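Local coordinates for peptide ABC transporter, peptide-binding protein (Thermus thermophilus, PDB 2D5W) that binds oligopeptides, here captured with a pentapeptide, and probably delivers them to an ABC transporter for uptake into the cell, at residues 105-110 against 122-127; 128-131 against 137-140. All coordinates share one frame; numbering follows the deposited sequence.

How the interactions relate
Interactions 1 and 2 lie about 10 Å apart, centre to centre, and follow each other in series along the sequence. Helix 121-126 of interaction 1 runs directly into strand 127-131, which pairs with strand 136-141 as the hairpin of interaction 2. Phe108 of helix 101-112 belongs to both neighbourhoods: its ring receives Trp124 in interaction 1, while its CZ lies 3.5 Å from CD2 of Leu139 and its CG 3.7 Å from CG1 of Val129, both on the hairpin. Helix 101-112 thus packs on the Val129-Leu139 face of the four-stranded antiparallel sheet that the hairpin completes, a compact helix-on-sheet unit within this family 5 solute-binding protein.

Interaction 1 (105-110 against 122-127); sequences AFYFEV and DFWERV
Trp124 pushes the six-membered end of its indole between Tyr107 and Phe108 on the facing helix. From CB, a chi1 of -74° sets CG opposite the carbonyl carbon and turns the indole toward helix 101-112. Phe123 CD2 lies over one indole face, offset toward the rim. On the pyrrole side NE1 donates to a water at 3.0 Å, and the same water hydrogen-bonds Tyr107 OH. Further out, CZ2 lies 3.7 Å from Tyr107 CE2, the two side chains crossing nearly at right angles. At the tip, CH2 approaches Tyr107 CE2 to 3.5 Å, the two rings being oblique with planes at 44°. CZ3 lies 3.7 Å from Phe108 O and 3.8 Å from Phe108 CD2; here the indole edge is directed at the phenyl face, an edge-to-face pair with planes at 67°. Val127 CG1 meets the rim of that phenyl ring, 3.9 Å from Phe108 CE2. With an alanine at Trp124, the Phe108 face is likely to lose its aromatic partner and the water its indole donor, and a gap to open between the helices. The aromatic cluster joins helix 101-112 to helix 121-126; helix 159-173 packs on Phe106 and Val110, and Val127 touches Phe141 of strand 136-141.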
ATOM      1  N   ALA A 105       1.338  20.486 -13.467  1.00  9.57           N
ATOM      2  CA  ALA A 105      -0.013  20.968 -13.729  1.00 10.10           C
ATOM      3  C   ALA A 105      -0.875  19.835 -14.277  1.00  9.23           C
ATOM      4  O   ALA A 105      -2.047  19.706 -13.925  1.00 10.48           O
ATOM      5  CB  ALA A 105       0.029  22.124 -14.721  1.00 11.50           C
ATOM      6  N   PHE A 106      -0.288  19.020 -15.145  1.00  9.90           N
ATOM      7  CA  PHE A 106      -0.990  17.895 -15.746  1.00  9.70           C
ATOM      8  C   PHE A 106      -1.427  16.899 -14.670  1.00  9.31           C
ATOM      9  O   PHE A 106      -2.584  16.481 -14.636  1.00  9.31           O
ATOM     10  CB  PHE A 106      -0.082  17.220 -16.778  1.00 10.18           C
ATOM     11  CG  PHE A 106      -0.628  15.935 -17.313  1.00  9.89           C
ATOM     12  CD1 PHE A 106      -1.853  15.902 -17.973  1.00 11.59           C
ATOM     13  CD2 PHE A 106       0.074  14.749 -17.142  1.00  9.81           C
ATOM     14  CE1 PHE A 106      -2.371  14.701 -18.452  1.00 12.79           C
ATOM     15  CE2 PHE A 106      -0.436  13.543 -17.617  1.00 11.43           C
ATOM     16  CZ  PHE A 106      -1.660  13.522 -18.272  1.00 11.52           C
ATOM     17  N   TYR A 107      -0.501  16.533 -13.789  1.00  8.97           N
ATOM     18  CA  TYR A 107      -0.793  15.610 -12.695  1.00  9.55           C
ATOM     19  C   TYR A 107      -1.997  16.117 -11.891  1.00  9.09           C
ATOM     20  O   TYR A 107      -2.926  15.361 -11.591  1.00  9.66           O
ATOM     21  CB  TYR A 107       0.436  15.506 -11.788  1.00  9.29           C
ATOM     22  CG  TYR A 107       0.265  14.642 -10.557  1.00  9.78           C
ATOM     23  CD1 TYR A 107       0.533  13.275 -10.594  1.00 10.75           C
ATOM     24  CD2 TYR A 107      -0.151  15.200  -9.348  1.00 10.07           C
ATOM     25  CE1 TYR A 107       0.395  12.487  -9.454  1.00 10.85           C
ATOM     26  CE2 TYR A 107      -0.295  14.421  -8.205  1.00 10.64           C
ATOM     27  CZ  TYR A 107      -0.019  13.068  -8.265  1.00 10.47           C
ATOM     28  OH  TYR A 107      -0.153  12.296  -7.134  1.00 13.28           O
ATOM     29  N   PHE A 108      -1.979  17.400 -11.540  1.00  9.74           N
ATOM     30  CA  PHE A 108      -3.073  17.975 -10.771  1.00  9.76           C
ATOM     31  C   PHE A 108      -4.403  18.010 -11.511  1.00 10.53           C
ATOM     32  O   PHE A 108      -5.454  17.789 -10.908  1.00 11.25           O
ATOM     33  CB  PHE A 108      -2.706  19.377 -10.271  1.00 11.00           C
ATOM     34  CG  PHE A 108      -2.035  19.372  -8.931  1.00 11.35           C
ATOM     35  CD1 PHE A 108      -0.679  19.083  -8.815  1.00 11.62           C
ATOM     36  CD2 PHE A 108      -2.778  19.587  -7.773  1.00 14.18           C
ATOM     37  CE1 PHE A 108      -0.070  19.002  -7.564  1.00 13.20           C
ATOM     38  CE2 PHE A 108      -2.180  19.507  -6.518  1.00 15.63           C
ATOM     39  CZ  PHE A 108      -0.826  19.215  -6.412  1.00 15.19           C
ATOM     40  N   GLU A 109      -4.372  18.272 -12.811  1.00 10.54           N
ATOM     41  CA  GLU A 109      -5.610  18.315 -13.573  1.00 11.92           C
ATOM     42  C   GLU A 109      -6.296  16.947 -13.572  1.00 11.03           C
ATOM     43  O   GLU A 109      -7.516  16.853 -13.431  1.00 12.37           O
ATOM     44  CB  GLU A 109      -5.331  18.762 -15.004  1.00 14.60           C
ATOM     45  CG  GLU A 109      -6.578  18.994 -15.830  1.00 19.26           C
ATOM     46  CD  GLU A 109      -6.269  19.654 -17.155  1.00 20.21           C
ATOM     47  OE1 GLU A 109      -5.931  20.857 -17.159  1.00 24.47           O
ATOM     48  OE2 GLU A 109      -6.351  18.967 -18.189  1.00 20.46           O
ATOM     49  N   VAL A 110      -5.513  15.884 -13.723  1.00 10.61           N
ATOM     50  CA  VAL A 110      -6.075  14.540 -13.730  1.00 10.16           C
ATOM     51  C   VAL A 110      -6.612  14.173 -12.342  1.00 10.49           C
ATOM     52  O   VAL A 110      -7.715  13.641 -12.217  1.00 11.29           O
ATOM     53  CB  VAL A 110      -5.019  13.508 -14.196  1.00  9.30           C
ATOM     54  CG1 VAL A 110      -5.602  12.098 -14.150  1.00 11.25           C
ATOM     55  CG2 VAL A 110      -4.570  13.844 -15.616  1.00 10.95           C
ATOM     56  N   ASP A 122      -9.798  13.194   0.024  1.00 11.58           N
ATOM     57  CA  ASP A 122      -9.551  14.306   0.938  1.00 11.75           C
ATOM     58  C   ASP A 122      -8.390  15.149   0.420  1.00 11.80           C
ATOM     59  O   ASP A 122      -8.491  16.374   0.343  1.00 12.38           O
ATOM     60  CB  ASP A 122      -9.244  13.785   2.348  1.00 12.78           C
ATOM     61  CG  ASP A 122      -8.711  14.872   3.268  1.00 13.35           C
ATOM     62  OD1 ASP A 122      -7.492  15.143   3.228  1.00 15.39           O
ATOM     63  OD2 ASP A 122      -9.516  15.463   4.018  1.00 15.71           O
ATOM     64  N   PHE A 123      -7.288  14.493   0.064  1.00 11.62           N
ATOM     65  CA  PHE A 123      -6.115  15.182  -0.460  1.00 12.64           C
ATOM     66  C   PHE A 123      -6.518  16.025  -1.662  1.00 12.48           C
ATOM     67  O   PHE A 123      -6.188  17.210  -1.754  1.00 13.36           O
ATOM     68  CB  PHE A 123      -5.057  14.159  -0.897  1.00 13.28           C
ATOM     69  CG  PHE A 123      -3.893  14.755  -1.654  1.00 13.75           C
ATOM     70  CD1 PHE A 123      -2.756  15.193  -0.982  1.00 14.82           C
ATOM     71  CD2 PHE A 123      -3.934  14.871  -3.043  1.00 15.68           C
ATOM     72  CE1 PHE A 123      -1.676  15.734  -1.678  1.00 16.41           C
ATOM     73  CE2 PHE A 123      -2.857  15.413  -3.749  1.00 16.12           C
ATOM     74  CZ  PHE A 123      -1.727  15.845  -3.063  1.00 16.26           C
ATOM     75  N   TRP A 124      -7.252  15.406  -2.578  1.00 12.08           N
ATOM     76  CA  TRP A 124      -7.654  16.091  -3.789  1.00 12.72           C
ATOM     77  C   TRP A 124      -8.635  17.237  -3.613  1.00 13.28           C
ATOM     78  O   TRP A 124      -8.860  18.015  -4.537  1.00 14.89           O
ATOM     79  CB  TRP A 124      -8.141  15.062  -4.809  1.00 12.03           C
ATOM     80  CG  TRP A 124      -6.967  14.317  -5.364  1.00 11.54           C
ATOM     81  CD1 TRP A 124      -6.580  13.037  -5.079  1.00 11.80           C
ATOM     82  CD2 TRP A 124      -5.948  14.867  -6.204  1.00 11.71           C
ATOM     83  NE1 TRP A 124      -5.376  12.762  -5.688  1.00 11.96           N
ATOM     84  CE2 TRP A 124      -4.968  13.869  -6.385  1.00 12.16           C
ATOM     85  CE3 TRP A 124      -5.770  16.114  -6.819  1.00 12.50           C
ATOM     86  CZ2 TRP A 124      -3.818  14.082  -7.159  1.00 11.73           C
ATOM     87  CZ3 TRP A 124      -4.631  16.326  -7.585  1.00 13.17           C
ATOM     88  CH2 TRP A 124      -3.669  15.313  -7.747  1.00 13.63           C
ATOM     89  N   GLU A 125      -9.198  17.361  -2.418  1.00 14.22           N
ATOM     90  CA  GLU A 125     -10.116  18.454  -2.138  1.00 15.99           C
ATOM     91  C   GLU A 125      -9.372  19.648  -1.547  1.00 15.49           C
ATOM     92  O   GLU A 125      -9.696  20.796  -1.849  1.00 18.31           O
ATOM     93  CB  GLU A 125     -11.201  18.006  -1.153  1.00 17.68           C
ATOM     94  CG  GLU A 125     -12.257  17.104  -1.755  1.00 23.99           C
ATOM     95  CD  GLU A 125     -13.162  17.838  -2.728  1.00 26.00           C
ATOM     96  OE1 GLU A 125     -13.960  17.169  -3.416  1.00 29.14           O
ATOM     97  OE2 GLU A 125     -13.082  19.084  -2.798  1.00 28.17           O
ATOM     98  N   ARG A 126      -8.356  19.382  -0.732  1.00 13.46           N
ATOM     99  CA  ARG A 126      -7.633  20.462  -0.064  1.00 13.75           C
ATOM    100  C   ARG A 126      -6.252  20.835  -0.597  1.00 13.16           C
ATOM    101  O   ARG A 126      -5.625  21.754  -0.077  1.00 13.22           O
ATOM    102  CB  ARG A 126      -7.527  20.138   1.428  1.00 16.18           C
ATOM    103  CG  ARG A 126      -6.620  18.968   1.713  1.00 15.35           C
ATOM    104  CD  ARG A 126      -6.729  18.444   3.143  1.00 15.47           C
ATOM    105  NE  ARG A 126      -5.766  17.362   3.301  1.00 13.14           N
ATOM    106  CZ  ARG A 126      -4.467  17.554   3.505  1.00 12.68           C
ATOM    107  NH1 ARG A 126      -3.649  16.517   3.607  1.00 13.79           N
ATOM    108  NH2 ARG A 126      -3.995  18.783   3.656  1.00 11.90           N
ATOM    109  N   VAL A 127      -5.767  20.144  -1.622  1.00 12.69           N
ATOM    110  CA  VAL A 127      -4.451  20.469  -2.157  1.00 13.50           C
ATOM    111  C   VAL A 127      -4.551  21.061  -3.556  1.00 13.65           C
ATOM    112  O   VAL A 127      -5.314  20.584  -4.395  1.00 16.56           O
ATOM    113  CB  VAL A 127      -3.535  19.225  -2.189  1.00 14.60           C
ATOM    114  CG1 VAL A 127      -2.139  19.612  -2.665  1.00 16.42           C
ATOM    115  CG2 VAL A 127      -3.467  18.603  -0.802  1.00 17.06           C
TER
HETATM  116  O   HOH W   1      -2.758  11.233  -5.530  1.00 28.00           O

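Interaction 2 (128-131 against 137-140)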
ATOM      1  N   ASN A 128      -3.779  22.116  -3.790  1.00 12.94           N
ATOM      2  CA  ASN A 128      -3.756  22.788  -5.078  1.00 14.01           C
ATOM      3  C   ASN A 128      -2.321  23.154  -5.417  1.00 13.25           C
ATOM      4  O   ASN A 128      -1.419  22.991  -4.596  1.00 12.22           O
ATOM      5  CB  ASN A 128      -4.626  24.048  -5.034  1.00 16.16           C
ATOM      6  CG  ASN A 128      -6.106  23.732  -5.107  1.00 18.88           C
ATOM      7  OD1 ASN A 128      -6.611  23.323  -6.154  1.00 20.92           O
ATOM      8  ND2 ASN A 128      -6.808  23.910  -3.994  1.00 20.53           N
ATOM      9  N   VAL A 129      -2.109  23.644  -6.630  1.00 12.79           N
ATOM     10  CA  VAL A 129      -0.772  24.022  -7.056  1.00 12.49           C
ATOM     11  C   VAL A 129      -0.779  25.375  -7.756  1.00 12.07           C
ATOM     12  O   VAL A 129      -1.758  25.750  -8.404  1.00 13.28           O
ATOM     13  CB  VAL A 129      -0.164  22.954  -8.012  1.00 12.03           C
ATOM     14  CG1 VAL A 129      -0.938  22.910  -9.324  1.00 13.18           C
ATOM     15  CG2 VAL A 129       1.304  23.255  -8.269  1.00 13.10           C
ATOM     16  N   ARG A 130       0.313  26.112  -7.588  1.00 11.78           N
ATOM     17  CA  ARG A 130       0.486  27.415  -8.217  1.00 12.48           C
ATOM     18  C   ARG A 130       1.803  27.319  -8.978  1.00 12.10           C
ATOM     19  O   ARG A 130       2.823  26.930  -8.410  1.00 12.81           O
ATOM     20  CB  ARG A 130       0.558  28.512  -7.151  1.00 13.61           C
ATOM     21  CG  ARG A 130       0.725  29.917  -7.701  1.00 17.85           C
ATOM     22  CD  ARG A 130       0.619  30.933  -6.580  1.00 21.61           C
ATOM     23  NE  ARG A 130       1.583  30.668  -5.519  1.00 25.93           N
ATOM     24  CZ  ARG A 130       1.574  31.264  -4.330  1.00 27.61           C
ATOM     25  NH1 ARG A 130       2.495  30.957  -3.428  1.00 28.68           N
ATOM     26  NH2 ARG A 130       0.642  32.163  -4.043  1.00 30.29           N
ATOM     27  N   ILE A 131       1.779  27.660 -10.262  1.00 12.55           N
ATOM     28  CA  ILE A 131       2.975  27.583 -11.098  1.00 13.39           C
ATOM     29  C   ILE A 131       3.620  28.955 -11.289  1.00 13.55           C
ATOM     30  O   ILE A 131       2.972  29.885 -11.771  1.00 14.71           O
ATOM     31  CB  ILE A 131       2.627  27.010 -12.493  1.00 14.81           C
ATOM     32  CG1 ILE A 131       1.833  25.708 -12.349  1.00 18.24           C
ATOM     33  CG2 ILE A 131       3.897  26.781 -13.294  1.00 15.26           C
ATOM     34  CD1 ILE A 131       2.566  24.601 -11.624  1.00 19.63           C
ATOM     35  N   PHE A 137       7.272  25.792  -8.616  1.00 10.49           N
ATOM     36  CA  PHE A 137       5.858  25.667  -8.295  1.00  9.98           C
ATOM     37  C   PHE A 137       5.662  25.625  -6.787  1.00 10.05           C
ATOM     38  O   PHE A 137       6.610  25.402  -6.029  1.00 10.96           O
ATOM     39  CB  PHE A 137       5.220  24.433  -8.954  1.00 10.44           C
ATOM     40  CG  PHE A 137       5.724  23.110  -8.435  1.00 10.13           C
ATOM     41  CD1 PHE A 137       6.926  22.572  -8.891  1.00 10.60           C
ATOM     42  CD2 PHE A 137       4.962  22.375  -7.534  1.00 10.65           C
ATOM     43  CE1 PHE A 137       7.353  21.317  -8.457  1.00 11.16           C
ATOM     44  CE2 PHE A 137       5.379  21.123  -7.094  1.00 11.45           C
ATOM     45  CZ  PHE A 137       6.574  20.593  -7.557  1.00 10.46           C
ATOM     46  N   THR A 138       4.426  25.852  -6.365  1.00  9.58           N
ATOM     47  CA  THR A 138       4.092  25.856  -4.952  1.00 11.18           C
ATOM     48  C   THR A 138       2.890  24.968  -4.694  1.00 10.82           C
ATOM     49  O   THR A 138       1.864  25.088  -5.363  1.00 11.83           O
ATOM     50  CB  THR A 138       3.752  27.284  -4.471  1.00 10.73           C
ATOM     51  OG1 THR A 138       4.875  28.142  -4.700  1.00 13.21           O
ATOM     52  CG2 THR A 138       3.413  27.290  -2.988  1.00 11.93           C
ATOM     53  N   LEU A 139       3.029  24.059  -3.738  1.00 11.17           N
ATOM     54  CA  LEU A 139       1.923  23.188  -3.369  1.00 10.79           C
ATOM     55  C   LEU A 139       1.208  23.902  -2.226  1.00 10.47           C
ATOM     56  O   LEU A 139       1.851  24.407  -1.301  1.00 11.37           O
ATOM     57  CB  LEU A 139       2.438  21.821  -2.913  1.00 11.62           C
ATOM     58  CG  LEU A 139       3.121  20.988  -4.004  1.00 11.97           C
ATOM     59  CD1 LEU A 139       3.685  19.715  -3.397  1.00 14.22           C
ATOM     60  CD2 LEU A 139       2.125  20.658  -5.109  1.00 15.00           C
ATOM     61  N   ILE A 140      -0.116  23.955  -2.305  1.00 11.57           N
ATOM     62  CA  ILE A 140      -0.923  24.632  -1.300  1.00 12.50           C
ATOM     63  C   ILE A 140      -1.877  23.659  -0.625  1.00 12.38           C
ATOM     64  O   ILE A 140      -2.722  23.052  -1.281  1.00 13.95           O
ATOM     65  CB  ILE A 140      -1.750  25.765  -1.946  1.00 13.33           C
ATOM     66  CG1 ILE A 140      -0.826  26.703  -2.729  1.00 15.10           C
ATOM     67  CG2 ILE A 140      -2.508  26.539  -0.873  1.00 14.44           C
ATOM     68  CD1 ILE A 140      -1.561  27.683  -3.626  1.00 18.83           C
TER
HETATM   69  O   HOH W   2      -5.375  24.423  -1.551  1.00 18.31           O
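Asn128 and Ile140, like Arg130 and Thr138, are hydrogen-bonded pairs of an antiparallel hairpin, each closed by two backbone bonds; Ile140 N, for one, reaches Asn128 O at 2.8 Å. Val129-Leu139 and Ile131-Phe137 are the non-hydrogen-bonded pairs, and the side chains of these four residues share one face. There, the CG2 methyl of Val129 reaches diagonally to Phe137 CD2 at 3.8 Å. Phe137 holds its ring in the position between N and the carbonyl carbon (chi1 67°); the phenyl leans away from Ile131, whose CD1 lies 3.8 Å from Phe137 CB. Leu139 CD2 lies at the edge of the phenyl, in its plane, and 4.2 Å from Val129 CG2.

On the opposite face Arg130 and Thr138 run next to each other in the same direction. The arginine extends as far as CD, then bends at chi3 (56°), which lays NH1 3.8 Å from Thr138 CG2. That is only packing: NH1 forms a salt bridge with Glu82, and Thr138 OG1 hydrogen-bonds Asp84. Ile140 CD1 leans toward Arg130 CB at 4.2 Å. A water accepts from Asn128 ND2 at 2.9 Å and also lies by Ile140 O.

Strand 127-131 is outermost in a four-stranded antiparallel sheet; strand 136-141 pairs on its other side with strand 78-86, while helix 101-112 packs over the Val129-Leu139 face through Phe108 and Thr101.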